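Local structure of hydrolase, isochorismatase family (Pseudomonas putida, 4L08) at residues I25-S30 and I66-A71; T142-S147 and C170-A175. The protein probably hydrolyses maleamate to maleate and ammonia as an amidase of the isochorismatase family, and is held here with maleate bound. The protein carries 1 engineered substitution. All coordinates share one frame; numbering follows the deposited sequence.

Contact 1 of 2, residues I25-S30 and I66-A71. With MAE (maleic acid), chain I.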
loop_
_atom_site.group_PDB
_atom_site.type_symbol
_atom_site.label_atom_id
_atom_site.label_comp_id
_atom_site.label_asym_id
_atom_site.label_seq_id
_atom_site.Cartn_x
_atom_site.Cartn_y
_atom_site.Cartn_z
ATOM N N ILE A 25 -6.963 10.860 11.013
ATOM C CA ILE A 25 -7.017 10.978 9.561
ATOM C C ILE A 25 -8.276 10.309 9.033
ATOM O O ILE A 25 -8.455 9.098 9.179
ATOM C CB ILE A 25 -5.789 10.340 8.884
ATOM C CG1 ILE A 25 -4.496 10.915 9.469
ATOM C CG2 ILE A 25 -5.852 10.538 7.373
ATOM C CD1 ILE A 25 -3.279 10.056 9.204
ATOM N N VAL A 26 -9.143 11.108 8.420
ATOM C CA VAL A 26 -10.381 10.597 7.842
ATOM C C VAL A 26 -10.196 10.439 6.336
ATOM O O VAL A 26 -10.087 11.427 5.601
ATOM C CB VAL A 26 -11.579 11.514 8.162
ATOM C CG1 VAL A 26 -12.887 10.850 7.758
ATOM C CG2 VAL A 26 -11.601 11.858 9.646
ATOM N N VAL A 27 -10.157 9.188 5.887
ATOM C CA VAL A 27 -9.793 8.882 4.507
ATOM C C VAL A 27 -11.004 8.728 3.592
ATOM O O VAL A 27 -11.833 7.831 3.782
ATOM C CB VAL A 27 -8.903 7.619 4.411
ATOM C CG1 VAL A 27 -8.314 7.503 3.017
ATOM C CG2 VAL A 27 -7.775 7.668 5.435
ATOM N N ASP A 28 -11.090 9.624 2.608
ATOM C CA ASP A 28 -12.083 9.554 1.529
ATOM C C ASP A 28 -13.515 9.249 1.976
ATOM O O ASP A 28 -14.180 8.376 1.413
ATOM C CB ASP A 28 -11.645 8.547 0.454
ATOM C CG ASP A 28 -10.376 8.971 -0.275
ATOM O OD1 ASP A 28 -10.192 10.181 -0.534
ATOM O OD2 ASP A 28 -9.563 8.080 -0.599
ATOM N N PHE A 29 -13.979 9.968 2.994
ATOM C CA PHE A 29 -15.390 9.941 3.362
ATOM C C PHE A 29 -16.139 11.057 2.633
ATOM O O PHE A 29 -16.904 11.812 3.240
ATOM C CB PHE A 29 -15.577 10.060 4.879
ATOM C CG PHE A 29 -15.704 8.738 5.589
ATOM C CD1 PHE A 29 -16.190 7.613 4.928
ATOM C CD2 PHE A 29 -15.375 8.627 6.933
ATOM C CE1 PHE A 29 -16.316 6.399 5.588
ATOM C CE2 PHE A 29 -15.501 7.416 7.600
ATOM C CZ PHE A 29 -15.972 6.301 6.928
ATOM N N SER A 30 -15.891 11.163 1.330
ATOM C CA SER A 30 -16.620 12.089 0.476
ATOM C C SER A 30 -17.882 11.409 -0.055
ATOM O O SER A 30 -18.051 10.198 0.107
ATOM C CB SER A 30 -15.733 12.579 -0.670
ATOM O OG SER A 30 -15.240 11.496 -1.438
ATOM N N ILE A 66 -7.661 15.685 10.208
ATOM C CA ILE A 66 -7.386 15.907 8.797
ATOM C C ILE A 66 -8.212 14.957 7.933
ATOM O O ILE A 66 -8.162 13.739 8.108
ATOM C CB ILE A 66 -5.876 15.775 8.496
ATOM C CG1 ILE A 66 -5.077 16.769 9.346
ATOM C CG2 ILE A 66 -5.594 15.995 7.016
ATOM C CD1 ILE A 66 -3.667 16.325 9.663
ATOM N N PHE A 67 -8.982 15.538 7.018
ATOM C CA PHE A 67 -9.778 14.786 6.057
ATOM C C PHE A 67 -9.039 14.727 4.729
ATOM O O PHE A 67 -8.304 15.656 4.383
ATOM C CB PHE A 67 -11.129 15.469 5.838
ATOM C CG PHE A 67 -12.013 15.483 7.051
ATOM C CD1 PHE A 67 -11.862 16.458 8.031
ATOM C CD2 PHE A 67 -13.013 14.534 7.204
ATOM C CE1 PHE A 67 -12.683 16.475 9.148
ATOM C CE2 PHE A 67 -13.835 14.543 8.321
ATOM C CZ PHE A 67 -13.670 15.518 9.293
ATOM N N THR A 68 -9.233 13.640 3.984
ATOM C CA THR A 68 -8.637 13.509 2.654
ATOM C C THR A 68 -9.694 13.166 1.610
ATOM O O THR A 68 -10.597 12.373 1.868
ATOM C CB THR A 68 -7.533 12.433 2.607
ATOM O OG1 THR A 68 -8.090 11.167 2.975
ATOM C CG2 THR A 68 -6.396 12.766 3.556
ATOM N N THR A 69 -9.575 13.769 0.432
ATOM C CA THR A 69 -10.461 13.454 -0.682
ATOM C C THR A 69 -9.689 13.250 -1.985
ATOM O O THR A 69 -8.591 13.785 -2.172
ATOM C CB THR A 69 -11.573 14.515 -0.869
ATOM O OG1 THR A 69 -12.577 14.010 -1.762
ATOM C CG2 THR A 69 -11.013 15.835 -1.416
ATOM N N ILE A 70 -10.272 12.457 -2.875
ATOM C CA ILE A 70 -9.735 12.275 -4.213
ATOM C C ILE A 70 -10.501 13.209 -5.142
ATOM O O ILE A 70 -11.733 13.203 -5.160
ATOM C CB ILE A 70 -9.844 10.806 -4.683
ATOM C CG1 ILE A 70 -9.137 9.869 -3.699
ATOM C CG2 ILE A 70 -9.248 10.640 -6.069
ATOM C CD1 ILE A 70 -9.365 8.389 -3.953
ATOM N N ALA A 71 -9.765 14.030 -5.885
ATOM C CA ALA A 71 -10.355 14.989 -6.816
ATOM C C ALA A 71 -9.445 15.184 -8.021
ATOM O O ALA A 71 -8.221 15.257 -7.879
ATOM C CB ALA A 71 -10.609 16.317 -6.122
HETATM C C1 MAE I . -9.987 2.353 -3.752
HETATM O O1 MAE I . -10.986 1.662 -3.430
HETATM O O2 MAE I . -8.813 1.907 -3.719
HETATM C C2 MAE I . -10.191 3.750 -4.198
HETATM C C3 MAE I . -10.534 4.758 -3.392
HETATM C C4 MAE I . -10.773 4.651 -1.934
HETATM O O3 MAE I . -10.578 3.579 -1.321
HETATM O O4 MAE I . -11.176 5.671 -1.334
#
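Val26 covers one face of the Phe67 ring: its CG2 lies 4.1 Å from the ring centroid, 27° off the normal, a CH-pi contact. Val26 CB comes within 3.5 Å of Phe67 CD2, and the two side chains run alongside each other on the same face of the sheet; Ile107 and Asp111 also touch the Phe67 side chain. The second flat group, the Asp28 carboxylate, meets Ile70 through both oxygens, OD1 against CG1 and OD2 against CD1, each pair 3.4 Å apart. With CG anti to its own carbonyl carbon (chi1 -65°), Asp28 turns the acid from a loop residue back over the end of strand 66-70.

The backbones beneath are neighbouring parallel strands in the central sheet of the isochorismatase fold. Val26 bonds strand 66-70 through both its N and its O: the N donates to Ile66 O (2.8 Å) and the O accepts from Thr68 N (2.9 Å). Asp28 N then reaches Thr68 O, 2.9 Å away, so the pairing continues past the end of strand 22-27. On the face of Val27, Thr68 OG1 sits 3.2 Å from Val27 CA and hydrogen-bonds to Ser121.

Asp28 OD2 forms a salt bridge with Lys116, and an asparagine in its place is likely to leave that lysine without its charged mate. The chemistry implies a loop residue whose backbone is bonded to strand 66-70, with its acid paired to Lys116 and flanked by Ile70, whose CD1 is 3.9 Å from maleate C3, consistent with the aspartate-lysine pair of the family's active site.

Contact 2 of 2, residues T142-S147 and C170-A175. With MAE (maleic acid), chain I.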
loop_
_atom_site.group_PDB
_atom_site.type_symbol
_atom_site.label_atom_id
_atom_site.label_comp_id
_atom_site.label_asym_id
_atom_site.label_seq_id
_atom_site.Cartn_x
_atom_site.Cartn_y
_atom_site.Cartn_z
ATOM N N THR A 142 -9.172 6.300 9.807
ATOM C CA THR A 142 -10.571 5.943 9.598
ATOM C C THR A 142 -10.909 6.204 8.134
ATOM O O THR A 142 -10.197 6.948 7.462
ATOM C CB THR A 142 -11.503 6.812 10.472
ATOM O OG1 THR A 142 -11.321 8.197 10.146
ATOM C CG2 THR A 142 -11.219 6.606 11.958
ATOM N N GLY A 143 -11.984 5.606 7.633
ATOM C CA GLY A 143 -12.477 5.969 6.308
ATOM C C GLY A 143 -12.921 4.857 5.381
ATOM O O GLY A 143 -13.344 3.788 5.822
ATOM N N ALA A 144 -12.824 5.132 4.083
ATOM C CA ALA A 144 -13.213 4.197 3.037
ATOM C C ALA A 144 -12.278 4.347 1.830
ATOM O O ALA A 144 -11.852 5.457 1.517
ATOM C CB ALA A 144 -14.658 4.442 2.627
ATOM N N THR A 145 -11.941 3.243 1.160
ATOM C CA THR A 145 -12.355 1.896 1.553
ATOM C C THR A 145 -11.215 1.191 2.275
ATOM O O THR A 145 -10.040 1.506 2.055
ATOM C CB THR A 145 -12.814 1.052 0.348
ATOM O OG1 THR A 145 -11.716 0.854 -0.550
ATOM C CG2 THR A 145 -13.950 1.738 -0.399
ATOM N N THR A 146 -11.569 0.244 3.139
ATOM C CA THR A 146 -10.595 -0.439 3.993
ATOM C C THR A 146 -9.557 -1.247 3.217
ATOM O O THR A 146 -8.385 -1.276 3.598
ATOM C CB THR A 146 -11.273 -1.268 5.115
ATOM O OG1 THR A 146 -10.669 -2.566 5.215
ATOM C CG2 THR A 146 -12.745 -1.428 4.843
ATOM N N SER A 147 -9.980 -1.879 2.125
ATOM C CA SER A 147 -9.050 -2.603 1.260
ATOM C C SER A 147 -8.383 -1.682 0.234
ATOM O O SER A 147 -7.456 -2.092 -0.473
ATOM C CB SER A 147 -9.742 -3.782 0.565
ATOM O OG SER A 147 -10.759 -3.341 -0.317
ATOM N N CYS A 170 -14.884 2.093 12.231
ATOM C CA CYS A 170 -14.799 3.292 11.407
ATOM C C CYS A 170 -14.424 3.056 9.945
ATOM O O CYS A 170 -14.315 4.012 9.174
ATOM C CB CYS A 170 -13.820 4.275 12.048
ATOM S SG CYS A 170 -14.320 4.840 13.690
ATOM N N CYS A 171 -14.243 1.793 9.566
ATOM C CA CYS A 171 -13.840 1.446 8.206
ATOM C C CYS A 171 -14.971 0.818 7.406
ATOM O O CYS A 171 -15.623 -0.120 7.864
ATOM C CB CYS A 171 -12.635 0.512 8.228
ATOM S SG CYS A 171 -11.192 1.237 9.032
ATOM N N ALA A 172 -15.185 1.344 6.206
ATOM C CA ALA A 172 -16.223 0.852 5.314
ATOM C C ALA A 172 -15.623 0.371 3.999
ATOM O O ALA A 172 -14.700 0.992 3.463
ATOM C CB ALA A 172 -17.249 1.944 5.054
ATOM N N ASP A 173 -16.148 -0.743 3.493
ATOM C CA ASP A 173 -15.767 -1.258 2.182
ATOM C C ASP A 173 -17.016 -1.704 1.428
ATOM O O ASP A 173 -18.105 -1.775 2.004
ATOM C CB ASP A 173 -14.781 -2.425 2.319
ATOM C CG ASP A 173 -13.749 -2.470 1.189
ATOM O OD1 ASP A 173 -14.058 -2.064 0.045
ATOM O OD2 ASP A 173 -12.618 -2.925 1.455
ATOM N N ARG A 174 -16.857 -2.001 0.143
ATOM C CA ARG A 174 -17.980 -2.428 -0.689
ATOM C C ARG A 174 -18.180 -3.948 -0.684
ATOM O O ARG A 174 -19.172 -4.447 -1.222
ATOM C CB ARG A 174 -17.853 -1.874 -2.121
ATOM C CG ARG A 174 -16.494 -2.069 -2.779
ATOM C CD ARG A 174 -16.447 -1.446 -4.170
ATOM N NE ARG A 174 -16.379 0.018 -4.142
ATOM C CZ ARG A 174 -15.251 0.724 -4.055
ATOM N NH1 ARG A 174 -14.073 0.119 -3.979
ATOM N NH2 ARG A 174 -15.302 2.048 -4.039
ATOM N N ALA A 175 -17.248 -4.670 -0.060
ATOM C CA ALA A 175 -17.304 -6.132 0.023
ATOM C C ALA A 175 -16.653 -6.658 1.302
ATOM O O ALA A 175 -15.602 -6.167 1.720
ATOM C CB ALA A 175 -16.651 -6.756 -1.200
HETATM C C1 MAE I . -9.987 2.353 -3.752
HETATM O O1 MAE I . -10.986 1.662 -3.430
HETATM O O2 MAE I . -8.813 1.907 -3.719
HETATM C C2 MAE I . -10.191 3.750 -4.198
HETATM C C3 MAE I . -10.534 4.758 -3.392
HETATM C C4 MAE I . -10.773 4.651 -1.934
HETATM O O3 MAE I . -10.578 3.579 -1.321
HETATM O O4 MAE I . -11.176 5.671 -1.334
#
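Thr142-Ser147 and Cys170-Ala175 join the end of strand 138-144 and the start of helix 146-159 to the end of strand 163-172 and the loop after it, in a beta-alpha-beta unit of the isochorismatase fold. Backbone bonds tie them: Gly143 N to Cys170 O, Ala172 N to Gly143 O (3.1 Å), and Thr146 N to Ala172 O. Gly143 has backbone angles that would jam a CB against the preceding carbonyl.

Apolar packing is lighter. Thr142 CG2 meets Cys170 CB at 3.5 Å, and Thr146 CG2 lies against Asp173 CB.

Polar side chains work at the helix start. Asp173 OD2 takes two donors, Ser147 N at 2.9 Å and Ser147 OG at 2.6 Å, the hydroxyl on its syn side; its OD1 accepts from Arg174 N. Ser147 O also bonds Arg151 of the second subunit.

Maleate is held next to this junction. A cis peptide precedes Thr145, whose N donates to maleate O3 at 2.9 Å, almost straight (171°). Thr145 OG1, placed between the backbone N and the carbonyl carbon (chi1 64°), is 3.1 Å from both O3 and O1 of maleate, its proton's acceptor unsettled. Thr145 CG2 covers one face of the Arg174 guanidinium, which Thr40 O holds through NH2, while NH1 gives a weak, 3.5 Å bond to maleate O1 in the guanidinium plane.

How the contacts relate
Contacts 1 and 2, with centres about 12 Å apart, are joined through neighbouring strands 22-27 and 138-144: Val27 N to Thr142 O (2.7 Å) and Val27 O to Ala144 N (2.9 Å) are probable hydrogen bonds. Past these strand ends both contacts reach the same maleate. Contact 1 brings Asp28 OD2 to 3.0 Å from maleate O4, and contact 2 brings Ala144 O to 2.9 Å from the same atom. Maleate also bonds the backbone N of Ala149, an engineered substitution for cysteine on helix 146-159. Asp28, Lys116 and that position probably correspond to the aspartate-lysine-cysteine triad of the family, while the N atoms of Thr145 and Ala149 probably mark the oxyanion hole.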